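Local coordinates for sterol regulatory element-binding protein cleavage-activating protein (Schizosaccharomyces pombe, PDB 4YHC), which serves as an escort required for processing of the transcription factor precursor sre1 at low sterol and low oxygen, this piece being its WD40 domain, probably cytoplasmic, at residues E354-S359 with R447-V452; L220-K225 with L238-G243; K94-I99 with Q110-S115; D5-S10 with L427-S432; S311-N316 with A335-D340. The protein carries 9 engineered substitutions. All blocks are in the same frame, centred on the assembly; numbering follows the deposited sequence.

Contact 1 (E354-S359 with R447-V452). Engineered in segment 354-359: Ser355 (natural residue Cys).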
# COMPACT_ATOMS: atom_id res chain seq x y z
N GLU A 354 -12.51 -1.71 -11.82
CA GLU A 354 -11.32 -1.72 -11.05
C GLU A 354 -11.65 -0.88 -9.82
O GLU A 354 -12.04 0.30 -9.94
CB GLU A 354 -10.18 -1.09 -11.83
CG GLU A 354 -8.87 -0.89 -11.11
CD GLU A 354 -8.12 -2.18 -10.68
OE1 GLU A 354 -8.60 -3.33 -10.98
OE2 GLU A 354 -7.05 -2.03 -9.99
N SER A 355 -11.39 -1.41 -8.63
CA SER A 355 -11.64 -0.67 -7.41
C SER A 355 -10.48 -0.69 -6.44
O SER A 355 -9.68 -1.60 -6.48
CB SER A 355 -12.86 -1.25 -6.71
OG SER A 355 -12.60 -2.46 -6.11
N VAL A 356 -10.47 0.25 -5.51
CA VAL A 356 -9.43 0.35 -4.55
C VAL A 356 -9.90 1.24 -3.39
O VAL A 356 -10.60 2.22 -3.58
CB VAL A 356 -8.14 0.88 -5.18
CG1 VAL A 356 -8.37 2.17 -5.99
CG2 VAL A 356 -7.02 1.09 -4.16
N MET A 357 -9.55 0.86 -2.18
CA MET A 357 -9.89 1.70 -1.01
C MET A 357 -8.81 2.71 -0.65
O MET A 357 -7.61 2.49 -0.89
CB MET A 357 -10.27 0.87 0.18
CG MET A 357 -9.18 0.06 0.84
SD MET A 357 -9.90 -0.97 2.17
CE MET A 357 -8.47 -1.74 2.75
N SER A 358 -9.24 3.78 -0.05
CA SER A 358 -8.33 4.77 0.48
C SER A 358 -7.44 4.22 1.58
O SER A 358 -7.71 3.13 2.14
CB SER A 358 -9.12 5.96 0.98
OG SER A 358 -9.93 5.58 2.06
N SER A 359 -6.36 4.96 1.92
CA SER A 359 -5.36 4.35 2.82
C SER A 359 -5.87 4.09 4.23
O SER A 359 -5.33 3.23 4.95
CB SER A 359 -4.11 5.26 2.87
OG SER A 359 -4.54 6.56 3.20
N ARG A 447 -8.17 9.97 1.40
CA ARG A 447 -9.32 10.31 0.58
C ARG A 447 -9.06 10.27 -0.92
O ARG A 447 -9.80 10.87 -1.70
CB ARG A 447 -9.80 11.72 0.92
CG ARG A 447 -10.37 11.90 2.34
CD ARG A 447 -10.82 13.39 2.50
NE ARG A 447 -10.62 13.87 3.85
CZ ARG A 447 -10.27 15.10 4.21
NH1 ARG A 447 -10.01 16.09 3.34
NH2 ARG A 447 -10.16 15.35 5.51
N CYS A 448 -7.98 9.66 -1.34
CA CYS A 448 -7.63 9.71 -2.75
C CYS A 448 -6.88 8.47 -3.19
O CYS A 448 -6.13 7.85 -2.41
CB CYS A 448 -6.80 10.96 -3.07
SG CYS A 448 -6.77 11.35 -4.81
N VAL A 449 -7.12 8.10 -4.43
CA VAL A 449 -6.60 6.93 -5.06
C VAL A 449 -6.07 7.28 -6.44
O VAL A 449 -6.49 8.26 -7.07
CB VAL A 449 -7.82 6.01 -5.02
CG1 VAL A 449 -8.63 5.80 -6.29
CG2 VAL A 449 -7.87 5.13 -3.82
N ALA A 450 -5.12 6.49 -6.89
CA ALA A 450 -4.65 6.49 -8.27
C ALA A 450 -5.09 5.20 -8.97
O ALA A 450 -4.89 4.08 -8.44
CB ALA A 450 -3.12 6.60 -8.32
N ILE A 451 -5.67 5.37 -10.16
CA ILE A 451 -6.16 4.27 -10.98
C ILE A 451 -5.46 4.40 -12.35
O ILE A 451 -5.63 5.39 -13.03
CB ILE A 451 -7.68 4.31 -11.19
CG1 ILE A 451 -8.36 4.10 -9.84
CG2 ILE A 451 -8.11 3.16 -12.11
CD1 ILE A 451 -9.87 4.18 -9.87
N VAL A 452 -4.74 3.36 -12.77
CA VAL A 452 -4.09 3.35 -14.08
C VAL A 452 -5.13 3.13 -15.18
O VAL A 452 -6.02 2.27 -15.08
CB VAL A 452 -3.00 2.27 -14.16
CG1 VAL A 452 -2.47 2.04 -15.58
CG2 VAL A 452 -1.81 2.67 -13.27
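With chi1 at 51°, Val356 holds CG1 between its backbone N and carbonyl carbon, and from there the methyl meets both branches of Val449: Val449 CG1 and CG2 each lie 3.7 Å from Val356 CG1. The valine side chains reach each other tip to tip. Val449 is turned away from a staggered position, with chi1 at 103°, which sets its CG2 within 4.0 Å of Met357 O as well. Ile451 extends the apolar seam, its CG1 lying 4.3 Å from Val356 CG1 while its CG2 is 4.2 Å from Glu354 CG. Only the aliphatic part of Glu354 takes part here; its OE2 is hydrogen-bonded to Ser441 OG. At the other end the backbones draw together, Ser358 CB coming within 4.1 Å of Arg447 N, and Ser358 OG is held by Asp360 and Tyr363 N. No hydrogen bond joins the segments, and the strand axes stay 7.7 Å apart at 151°, so this is packing between sheets and not strand pairing. Each strand finds its backbone partners in its own sheet: Val356 pairs with Phe365, Val449 with Val460. Strand 354-357 is the edge of one antiparallel sheet and strand 448-453 an inner strand of the next, with Phe365 and Met367 of strand 363-374 and Ser441 of strand 441-445 filling in around the seam, as between adjacent blades of a propeller.

Contact 2 (L220-K225 with L238-G243)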
# COMPACT_ATOMS: atom_id res chain seq x y z
N LEU A 220 -5.31 -24.90 12.41
CA LEU A 220 -3.95 -25.28 11.95
C LEU A 220 -3.86 -25.94 10.56
O LEU A 220 -2.82 -25.85 9.92
CB LEU A 220 -3.26 -26.19 12.99
CG LEU A 220 -2.79 -25.50 14.28
CD1 LEU A 220 -2.53 -26.48 15.43
CD2 LEU A 220 -1.55 -24.64 13.95
N THR A 221 -4.95 -26.55 10.09
CA THR A 221 -4.92 -27.17 8.76
C THR A 221 -5.24 -26.22 7.59
O THR A 221 -5.10 -26.60 6.42
CB THR A 221 -5.91 -28.38 8.64
OG1 THR A 221 -7.26 -27.91 8.60
CG2 THR A 221 -5.76 -29.31 9.78
N GLU A 222 -5.69 -25.01 7.91
CA GLU A 222 -6.04 -24.07 6.86
C GLU A 222 -4.77 -23.64 6.15
O GLU A 222 -3.71 -23.56 6.72
CB GLU A 222 -6.82 -22.88 7.41
CG GLU A 222 -8.13 -23.25 8.07
CD GLU A 222 -8.97 -22.06 8.39
OE1 GLU A 222 -8.49 -20.89 8.25
OE2 GLU A 222 -10.13 -22.27 8.79
N THR A 223 -4.88 -23.53 4.85
CA THR A 223 -3.88 -22.85 4.04
C THR A 223 -3.78 -21.31 4.41
O THR A 223 -4.80 -20.61 4.46
CB THR A 223 -4.30 -22.92 2.60
OG1 THR A 223 -4.58 -24.27 2.27
CG2 THR A 223 -3.18 -22.35 1.65
N LYS A 224 -2.57 -20.87 4.63
CA LYS A 224 -2.22 -19.42 4.85
C LYS A 224 -2.19 -18.73 3.49
O LYS A 224 -1.59 -19.22 2.53
CB LYS A 224 -0.89 -19.32 5.57
CG LYS A 224 -1.04 -19.45 7.07
CD LYS A 224 -1.74 -20.73 7.59
CE LYS A 224 -0.77 -21.85 7.99
NZ LYS A 224 0.34 -21.31 8.88
N LYS A 225 -2.84 -17.60 3.38
CA LYS A 225 -3.07 -16.97 2.08
C LYS A 225 -2.34 -15.62 1.93
O LYS A 225 -2.04 -15.19 0.79
CB LYS A 225 -4.57 -16.77 1.88
CG LYS A 225 -5.40 -18.05 1.82
CD LYS A 225 -4.97 -18.87 0.61
CE LYS A 225 -5.92 -20.02 0.22
NZ LYS A 225 -7.26 -19.55 -0.14
N LEU A 238 -2.63 -12.16 9.50
CA LEU A 238 -2.37 -13.42 8.81
C LEU A 238 -3.73 -13.95 8.27
O LEU A 238 -4.57 -14.28 9.03
CB LEU A 238 -1.79 -14.43 9.78
CG LEU A 238 -1.14 -15.76 9.27
CD1 LEU A 238 -1.93 -16.97 9.70
CD2 LEU A 238 -0.90 -15.90 7.79
N ALA A 239 -3.92 -13.94 6.97
CA ALA A 239 -5.13 -14.35 6.33
C ALA A 239 -5.00 -15.84 5.99
O ALA A 239 -3.97 -16.29 5.58
CB ALA A 239 -5.32 -13.62 5.06
N ARG A 240 -6.06 -16.57 6.25
CA ARG A 240 -6.09 -18.04 6.01
C ARG A 240 -7.47 -18.25 5.36
O ARG A 240 -7.92 -17.34 4.59
CB ARG A 240 -5.84 -18.84 7.32
CG ARG A 240 -6.60 -18.37 8.55
CD ARG A 240 -6.21 -19.14 9.84
NE ARG A 240 -6.86 -18.52 10.98
CZ ARG A 240 -8.17 -18.48 11.22
NH1 ARG A 240 -9.05 -19.17 10.48
NH2 ARG A 240 -8.62 -17.73 12.22
N ASP A 241 -8.10 -19.40 5.54
CA ASP A 241 -9.30 -19.72 4.71
C ASP A 241 -10.62 -19.48 5.39
O ASP A 241 -11.61 -19.40 4.71
CB ASP A 241 -9.17 -21.15 4.14
CG ASP A 241 -8.49 -21.15 2.72
OD1 ASP A 241 -8.56 -20.14 1.96
OD2 ASP A 241 -7.87 -22.15 2.39
N SER A 242 -10.68 -19.43 6.71
CA SER A 242 -11.92 -19.03 7.41
C SER A 242 -11.74 -17.79 8.27
O SER A 242 -12.59 -17.44 9.12
CB SER A 242 -12.51 -20.17 8.29
OG SER A 242 -11.59 -20.55 9.30
N GLY A 243 -10.68 -17.04 8.00
CA GLY A 243 -10.50 -15.75 8.68
C GLY A 243 -9.11 -15.15 8.66
O GLY A 243 -8.25 -15.55 7.87
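The backbones meet where Lys225 N donates to Ala239 O at 2.8 Å and 174°, while the CA atoms of Lys224 and Arg240 approach to 4.3 Å. Beyond this point Glu222 carries the contact. Its OE1 takes three donors, Arg240 NH1 at 2.9 Å, Ser242 N at 3.0 Å and Asp241 N at 3.1 Å, each out of the carboxylate plane, Arg240 NH1 on one side and the two backbone N-H groups on the other. Arg240 reaches it with CG between backbone N and carbonyl carbon (chi1 45°) and the chain extended to NE. OE1 lies in the guanidinium plane, and NH2 forms a second salt bridge with Asp245; two acids thus probably fix its rotation. Lys225 NZ forms a salt bridge with Asp241 OD1 at 2.5 Å, on the syn lone pair, and also bonds Ile263 O. Lys224 CG packs 3.6 Å from Leu238 CD2. The glutamate therefore braces the tight turn 240-243, closed by Arg240 N to Gly243 O, which links antiparallel strands 235-239 and 243-248, while segment 220-225 leads directly into strand 226-230, the neighbour of strand 235-239.

Contact 3 (K94-I99 with Q110-S115). Engineered in segment 110-115: Ser115 (natural residue Cys).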
# COMPACT_ATOMS: atom_id res chain seq x y z
N LYS A 94 18.67 -6.56 -13.27
CA LYS A 94 19.06 -7.91 -12.95
C LYS A 94 20.38 -8.00 -12.17
O LYS A 94 20.54 -8.90 -11.36
CB LYS A 94 19.12 -8.80 -14.21
CG LYS A 94 20.21 -8.44 -15.21
CD LYS A 94 20.15 -9.29 -16.50
CE LYS A 94 20.96 -8.61 -17.61
NZ LYS A 94 20.67 -9.12 -18.99
N ASP A 95 21.30 -7.06 -12.38
CA ASP A 95 22.60 -7.09 -11.70
C ASP A 95 23.02 -5.82 -11.01
O ASP A 95 24.09 -5.79 -10.40
CB ASP A 95 23.73 -7.53 -12.66
CG ASP A 95 23.86 -6.66 -13.88
OD1 ASP A 95 23.55 -5.45 -13.85
OD2 ASP A 95 24.30 -7.20 -14.92
N THR A 96 22.20 -4.77 -11.07
CA THR A 96 22.64 -3.47 -10.52
C THR A 96 21.55 -2.75 -9.76
O THR A 96 20.37 -2.77 -10.18
CB THR A 96 23.12 -2.60 -11.68
OG1 THR A 96 23.90 -3.40 -12.58
CG2 THR A 96 23.94 -1.42 -11.23
N LEU A 97 21.92 -2.11 -8.66
CA LEU A 97 21.03 -1.21 -7.98
C LEU A 97 21.50 0.23 -8.14
O LEU A 97 22.72 0.54 -8.17
CB LEU A 97 20.83 -1.62 -6.52
CG LEU A 97 21.89 -1.28 -5.50
CD1 LEU A 97 21.71 0.06 -4.81
CD2 LEU A 97 21.88 -2.38 -4.44
N PHE A 98 20.51 1.09 -8.28
CA PHE A 98 20.72 2.48 -8.50
C PHE A 98 19.92 3.26 -7.50
O PHE A 98 18.73 3.05 -7.36
CB PHE A 98 20.20 2.83 -9.90
CG PHE A 98 20.73 1.98 -11.04
CD1 PHE A 98 20.09 0.84 -11.44
CD2 PHE A 98 21.79 2.42 -11.83
CE1 PHE A 98 20.49 0.10 -12.54
CE2 PHE A 98 22.21 1.70 -12.96
CZ PHE A 98 21.57 0.52 -13.30
N ILE A 99 20.53 4.22 -6.83
CA ILE A 99 19.87 5.03 -5.81
C ILE A 99 19.85 6.46 -6.31
O ILE A 99 20.94 7.08 -6.47
CB ILE A 99 20.61 5.06 -4.47
CG1 ILE A 99 20.81 3.65 -3.90
CG2 ILE A 99 19.92 6.00 -3.48
CD1 ILE A 99 19.57 2.84 -3.71
N GLN A 110 25.52 3.64 -7.47
CA GLN A 110 25.29 2.48 -8.29
C GLN A 110 26.11 1.34 -7.71
O GLN A 110 27.26 1.55 -7.39
CB GLN A 110 25.70 2.78 -9.70
CG GLN A 110 25.59 1.63 -10.66
CD GLN A 110 26.00 2.04 -12.06
OE1 GLN A 110 25.90 3.19 -12.39
NE2 GLN A 110 26.42 1.09 -12.88
N HIS A 111 25.54 0.14 -7.63
CA HIS A 111 26.16 -0.98 -6.91
C HIS A 111 25.73 -2.28 -7.51
O HIS A 111 24.52 -2.50 -7.69
CB HIS A 111 25.75 -0.97 -5.44
CG HIS A 111 26.53 -1.94 -4.61
ND1 HIS A 111 27.76 -1.63 -4.06
CD2 HIS A 111 26.25 -3.21 -4.21
CE1 HIS A 111 28.20 -2.67 -3.37
NE2 HIS A 111 27.31 -3.64 -3.46
N SER A 112 26.69 -3.19 -7.79
CA SER A 112 26.32 -4.42 -8.45
C SER A 112 26.00 -5.53 -7.43
O SER A 112 26.52 -5.52 -6.34
CB SER A 112 27.36 -4.80 -9.47
OG SER A 112 27.34 -3.78 -10.45
N TYR A 113 25.05 -6.42 -7.75
CA TYR A 113 24.46 -7.25 -6.71
C TYR A 113 24.08 -8.57 -7.33
O TYR A 113 23.75 -8.62 -8.52
CB TYR A 113 23.25 -6.52 -6.01
CG TYR A 113 21.95 -6.64 -6.77
CD1 TYR A 113 21.64 -5.78 -7.82
CD2 TYR A 113 21.06 -7.63 -6.45
CE1 TYR A 113 20.51 -5.94 -8.56
CE2 TYR A 113 19.93 -7.78 -7.16
CZ TYR A 113 19.66 -6.95 -8.23
OH TYR A 113 18.48 -7.16 -8.93
N HIS A 114 24.17 -9.64 -6.53
CA HIS A 114 23.78 -10.99 -6.99
C HIS A 114 22.24 -11.17 -6.83
O HIS A 114 21.64 -10.79 -5.82
CB HIS A 114 24.59 -12.12 -6.27
CG HIS A 114 25.98 -12.35 -6.83
ND1 HIS A 114 26.21 -12.81 -8.11
CD2 HIS A 114 27.21 -12.18 -6.27
CE1 HIS A 114 27.51 -12.92 -8.32
NE2 HIS A 114 28.14 -12.55 -7.22
N SER A 115 21.64 -11.67 -7.90
CA SER A 115 20.23 -12.04 -7.99
C SER A 115 20.24 -13.37 -8.68
O SER A 115 21.03 -13.56 -9.58
CB SER A 115 19.46 -11.07 -8.91
OG SER A 115 18.45 -10.37 -8.24
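Leu97 N donates to His111 O at 2.8 Å, and His111 N returns a bond to Leu97 O at 2.9 Å, making Leu97 and His111 an antiparallel hydrogen-bonded pair. The ladder runs on to Tyr113 N, which reaches Asp95 O at 2.9 Å from 42° above the carbonyl plane. Thr96 CG2 lies over one face of the Phe98 ring and also touches Gln110 CG at 3.5 Å. With CG anti to the backbone N (chi1 177°) and the rest extended, the Gln110 chain runs alongside Phe98, Gln110 CD 3.9 Å from Phe98 CE2 and the amide turned 47° from the ring. Leu97 and His111 lie side by side on the other face of the sheet, Leu97 CG 3.9 Å from His111 CB. The Tyr113 side chain folds back so that its ring lies along the 94-96 backbone, and its OH finds Ser93 O; Phe92 meets this ring edge-to-face. Main-chain bonds thus set the register of this hairpin, the last two strands of a four-stranded blade, while its side chains add mostly apolar contact, Gln110 contributing its CG and its amide carbon, with no cross-segment hydrogen bond from its amide.

Contact 4 (D5-S10 with L427-S432)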
# COMPACT_ATOMS: atom_id res chain seq x y z
N ASP A 5 -9.71 14.02 -26.75
CA ASP A 5 -9.90 15.43 -27.23
C ASP A 5 -10.59 16.24 -26.16
O ASP A 5 -10.10 17.33 -25.79
CB ASP A 5 -10.70 15.49 -28.50
CG ASP A 5 -9.92 15.01 -29.69
OD1 ASP A 5 -8.69 14.65 -29.56
OD2 ASP A 5 -10.58 14.98 -30.75
N HIS A 6 -11.68 15.70 -25.63
CA HIS A 6 -12.31 16.30 -24.43
C HIS A 6 -13.09 15.27 -23.66
O HIS A 6 -13.54 14.28 -24.22
CB HIS A 6 -13.28 17.45 -24.81
CG HIS A 6 -14.50 17.00 -25.58
ND1 HIS A 6 -14.52 16.92 -26.96
CD2 HIS A 6 -15.71 16.57 -25.16
CE1 HIS A 6 -15.71 16.48 -27.36
NE2 HIS A 6 -16.46 16.30 -26.29
N ASP A 7 -13.30 15.57 -22.40
CA ASP A 7 -14.15 14.81 -21.51
C ASP A 7 -15.43 15.57 -21.23
O ASP A 7 -15.40 16.80 -21.10
CB ASP A 7 -13.43 14.59 -20.20
CG ASP A 7 -12.24 13.64 -20.32
OD1 ASP A 7 -12.04 13.04 -21.40
OD2 ASP A 7 -11.55 13.40 -19.30
N GLU A 8 -16.53 14.86 -21.13
CA GLU A 8 -17.79 15.45 -20.72
C GLU A 8 -18.36 14.82 -19.46
O GLU A 8 -18.32 13.60 -19.32
CB GLU A 8 -18.78 15.28 -21.91
CG GLU A 8 -20.25 15.52 -21.57
CD GLU A 8 -21.20 14.97 -22.64
OE1 GLU A 8 -22.22 14.38 -22.22
OE2 GLU A 8 -20.93 15.11 -23.86
N LEU A 9 -18.81 15.65 -18.51
CA LEU A 9 -19.46 15.23 -17.25
C LEU A 9 -20.69 16.10 -17.01
O LEU A 9 -20.77 17.20 -17.56
CB LEU A 9 -18.54 15.49 -16.06
CG LEU A 9 -17.25 14.66 -16.07
CD1 LEU A 9 -16.15 15.31 -16.87
CD2 LEU A 9 -16.71 14.52 -14.68
N SER A 10 -21.62 15.62 -16.19
CA SER A 10 -22.67 16.46 -15.71
C SER A 10 -22.14 17.50 -14.73
O SER A 10 -21.30 17.19 -13.91
CB SER A 10 -23.75 15.62 -15.04
OG SER A 10 -24.32 14.83 -16.05
N LEU A 427 -18.60 9.63 -17.22
CA LEU A 427 -17.48 10.37 -17.78
C LEU A 427 -17.39 9.95 -19.21
O LEU A 427 -17.03 8.79 -19.51
CB LEU A 427 -16.19 10.04 -17.06
CG LEU A 427 -14.97 10.85 -17.48
CD1 LEU A 427 -13.76 10.53 -16.59
CD2 LEU A 427 -14.56 10.59 -18.88
N LYS A 428 -17.71 10.87 -20.13
CA LYS A 428 -17.61 10.55 -21.56
C LYS A 428 -16.34 11.12 -22.13
O LYS A 428 -16.10 12.31 -22.00
CB LYS A 428 -18.81 11.11 -22.32
CG LYS A 428 -18.70 10.85 -23.80
CD LYS A 428 -19.71 11.66 -24.63
CE LYS A 428 -21.08 10.99 -24.78
NZ LYS A 428 -21.71 11.30 -26.12
N MET A 429 -15.55 10.29 -22.80
CA MET A 429 -14.26 10.69 -23.37
C MET A 429 -14.37 10.64 -24.90
O MET A 429 -14.58 9.55 -25.50
CB MET A 429 -13.13 9.73 -22.95
CG MET A 429 -12.85 9.66 -21.43
SD MET A 429 -11.39 8.61 -21.11
CE MET A 429 -11.28 8.62 -19.34
N TYR A 430 -14.25 11.82 -25.51
CA TYR A 430 -14.40 11.96 -26.96
C TYR A 430 -13.05 11.80 -27.59
O TYR A 430 -12.13 12.47 -27.24
CB TYR A 430 -14.97 13.34 -27.31
CG TYR A 430 -15.25 13.40 -28.76
CD1 TYR A 430 -16.37 12.80 -29.29
CD2 TYR A 430 -14.34 13.98 -29.63
CE1 TYR A 430 -16.63 12.83 -30.64
CE2 TYR A 430 -14.59 14.02 -31.00
CZ TYR A 430 -15.74 13.45 -31.49
OH TYR A 430 -16.00 13.46 -32.83
N ASN A 431 -12.94 10.85 -28.50
CA ASN A 431 -11.64 10.49 -29.07
C ASN A 431 -10.59 10.02 -28.02
O ASN A 431 -9.40 10.47 -28.00
CB ASN A 431 -11.08 11.61 -29.90
CG ASN A 431 -10.17 11.09 -30.97
OD1 ASN A 431 -10.31 9.92 -31.37
ND2 ASN A 431 -9.24 11.90 -31.43
N SER A 432 -11.07 9.16 -27.14
CA SER A 432 -10.21 8.58 -26.10
C SER A 432 -8.95 7.92 -26.67
O SER A 432 -9.01 7.16 -27.61
CB SER A 432 -10.98 7.57 -25.27
OG SER A 432 -10.12 6.96 -24.29
O HOH W 1 -7.33 12.61 -28.32
O HOH W 2 -23.15 14.23 -25.16
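Tyr430 lays its CB over one face of the His6 ring, 3.5 Å from the ring centroid and 23° off the normal, in a CH-pi contact. His6 CG stands between its backbone N and carbonyl carbon (chi1 67°), which puts the ring against that CB; the two rings, 13° from parallel, are slid so that they barely overlap. Tight packing rests on the backbone ladder and on the face bearing Asp7. The ladder bonds are Asp5 N to Tyr430 O, Tyr430 N to His6 O at 2.9 Å, Glu8 N to Lys428 O at 2.7 Å, and Lys428 N to Glu8 O. Asp7 lies alongside buried Met429, Asp7 OD1 3.5 Å from Met429 CG, and Asp7 CG is 4.1 Å from Leu427 CD2; the Asp7 oxygens accept from Ser4 OG and Trp3 NE1. Without its carboxylate, as with an alanine here, the Trp3 indole N-H would probably lose its acceptor and a gap open beside Met429. The His6-Tyr430 face also carries a looser pair: Glu8 OE2 and Lys428 NZ stand 4.5 Å apart and share a water, weakly bound to the lysine. At the far end Asn431 ND2 makes only weak bonds to both Asp5 oxygens, and a second water links Asp5 OD1 to Asn431 O. Pairing with strand 421-432 up to and into the type II turn Met429-Ser432, the N-terminal strand extends the outer edge of a propeller blade.

Contact 5 (S311-N316 with A335-D340). Engineered in segment 335-340: Ser336 (natural residue Cys).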
# COMPACT_ATOMS: atom_id res chain seq x y z
N SER A 311 -17.47 5.92 18.71
CA SER A 311 -16.66 5.00 19.48
C SER A 311 -15.33 4.71 18.80
O SER A 311 -15.03 5.26 17.75
CB SER A 311 -17.42 3.69 19.67
OG SER A 311 -17.92 3.23 18.43
N TYR A 312 -14.54 3.84 19.42
CA TYR A 312 -13.26 3.44 18.86
C TYR A 312 -12.93 2.06 19.28
O TYR A 312 -13.54 1.51 20.17
CB TYR A 312 -12.15 4.39 19.35
CG TYR A 312 -11.94 4.40 20.83
CD1 TYR A 312 -11.06 3.54 21.43
CD2 TYR A 312 -12.62 5.33 21.64
CE1 TYR A 312 -10.86 3.55 22.80
CE2 TYR A 312 -12.41 5.37 23.01
CZ TYR A 312 -11.55 4.49 23.58
OH TYR A 312 -11.36 4.52 24.92
N ILE A 313 -11.87 1.53 18.71
CA ILE A 313 -11.42 0.20 18.95
C ILE A 313 -10.02 0.31 19.36
O ILE A 313 -9.24 1.06 18.69
CB ILE A 313 -11.48 -0.51 17.57
CG1 ILE A 313 -12.92 -0.53 17.07
CG2 ILE A 313 -10.86 -1.87 17.54
CD1 ILE A 313 -13.00 -0.69 15.55
N ILE A 314 -9.62 -0.45 20.37
CA ILE A 314 -8.26 -0.57 20.74
C ILE A 314 -7.68 -1.74 20.00
O ILE A 314 -8.01 -2.87 20.34
CB ILE A 314 -8.11 -0.79 22.27
CG1 ILE A 314 -8.55 0.43 23.04
CG2 ILE A 314 -6.70 -1.19 22.64
CD1 ILE A 314 -8.85 0.13 24.51
N LEU A 315 -6.80 -1.47 18.99
CA LEU A 315 -6.14 -2.48 18.20
C LEU A 315 -4.97 -3.09 18.86
O LEU A 315 -4.65 -4.21 18.57
CB LEU A 315 -5.56 -1.90 16.89
CG LEU A 315 -6.34 -1.79 15.61
CD1 LEU A 315 -5.34 -1.50 14.46
CD2 LEU A 315 -7.22 -3.01 15.38
N ASN A 316 -4.22 -2.36 19.66
CA ASN A 316 -3.08 -2.97 20.28
C ASN A 316 -2.67 -2.10 21.49
O ASN A 316 -3.17 -0.99 21.65
CB ASN A 316 -1.92 -3.15 19.30
CG ASN A 316 -0.88 -4.11 19.79
OD1 ASN A 316 -1.08 -4.80 20.82
ND2 ASN A 316 0.26 -4.18 19.07
N ALA A 335 -17.22 5.77 23.32
CA ALA A 335 -17.30 4.38 23.77
C ALA A 335 -16.18 3.51 23.20
O ALA A 335 -15.98 3.49 22.03
CB ALA A 335 -18.64 3.82 23.36
N SER A 336 -15.43 2.85 24.05
CA SER A 336 -14.50 1.80 23.69
C SER A 336 -15.20 0.48 23.34
O SER A 336 -15.92 -0.04 24.15
CB SER A 336 -13.64 1.57 24.89
OG SER A 336 -12.53 0.83 24.54
N LEU A 337 -15.02 -0.04 22.14
CA LEU A 337 -15.71 -1.29 21.74
C LEU A 337 -14.85 -2.51 21.85
O LEU A 337 -13.65 -2.45 21.60
CB LEU A 337 -16.09 -1.22 20.30
CG LEU A 337 -17.04 -0.12 19.91
CD1 LEU A 337 -17.15 -0.07 18.39
CD2 LEU A 337 -18.41 -0.31 20.55
N THR A 338 -15.45 -3.64 22.23
CA THR A 338 -14.79 -4.93 22.13
C THR A 338 -14.80 -5.42 20.70
O THR A 338 -15.62 -4.97 19.89
CB THR A 338 -15.49 -6.02 22.98
OG1 THR A 338 -16.80 -6.22 22.45
CG2 THR A 338 -15.57 -5.57 24.43
N PHE A 339 -13.92 -6.36 20.42
CA PHE A 339 -13.82 -6.93 19.09
C PHE A 339 -15.12 -7.59 18.73
O PHE A 339 -15.64 -7.37 17.64
CB PHE A 339 -12.61 -7.87 18.95
CG PHE A 339 -11.27 -7.16 18.99
CD1 PHE A 339 -11.00 -6.11 18.14
CD2 PHE A 339 -10.31 -7.53 19.90
CE1 PHE A 339 -9.81 -5.42 18.21
CE2 PHE A 339 -9.11 -6.86 19.95
CZ PHE A 339 -8.87 -5.79 19.12
N ASP A 340 -15.72 -8.29 19.68
CA ASP A 340 -16.98 -9.03 19.35
C ASP A 340 -18.21 -8.18 19.07
O ASP A 340 -19.09 -8.65 18.36
CB ASP A 340 -17.31 -10.10 20.38
CG ASP A 340 -16.15 -11.03 20.63
OD1 ASP A 340 -15.26 -11.19 19.75
OD2 ASP A 340 -16.12 -11.61 21.73
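Tyr312 turns one face of its ring to the backbone of Ser336: Ser336 CA stands 4.1 Å from the Tyr312 ring centroid and 14° off its normal, a CH-pi contact. With chi1 at 62°, CG sits between the backbone N and carbonyl carbon of Tyr312, which folds the ring back across the neighbouring strand. Ile314 CG1 lies in plane at the edge of the same ring. Ser336, an engineered replacement for cysteine, also brings its OG to 3.6 Å from Tyr312 CE1 and 3.7 Å from Ile314 CD1. Losing the ring to an alanine would probably uncover the Ser336 backbone and leave a gap beside Ile314. On the other face of the sheet Leu337 CD1 rests 3.4 Å from Ser311 OG. Phe339, past the paired residues, is turned differently: its edge points toward Leu315 CA, while Ile313 CG2 crosses to Phe339 CE1 at 3.8 Å and Ile314 O approaches Phe339 CZ at 3.3 Å. His256 stacks on the same ring, tying the 335-340 segment to strand 253-259. Direct backbone bonding is sparse, the firmest being Leu337 N to Tyr312 O at 2.9 Å. The short strands run parallel at the pairs Ser311-Ala335 and Tyr312-Ser336, then diverge, their axes at 42°. Chemically, a brief parallel ladder sets the register; ring contact accompanies it at Tyr312, which covers strand 335-337, and the Phe339 contacts follow where it ends, securing the segment after it.

Contact 1 lies nearest the middle of the domain, its centre about 10 Å from that of the chain, and there the Arg447 side chain is about 4 Å from a bound citrate, probably from the crystallisation liquor. Contacts 1 and 4 use the two outermost strands of one five-stranded sheet, 354-357 and 6-8, with centres about 21 Å apart. Contact 4 pairs the N-terminus with a strand more than 400 residues later, and contacts 2, 3 and 5 fall between. Contacts 3 and 5 lie on opposite sides of the chain's centre, about 46 Å between centres; contacts 2 and 5 have centres about 24 Å apart. The region that probably interacts with sre1 includes contacts 1, 2, 3 and 5 entirely.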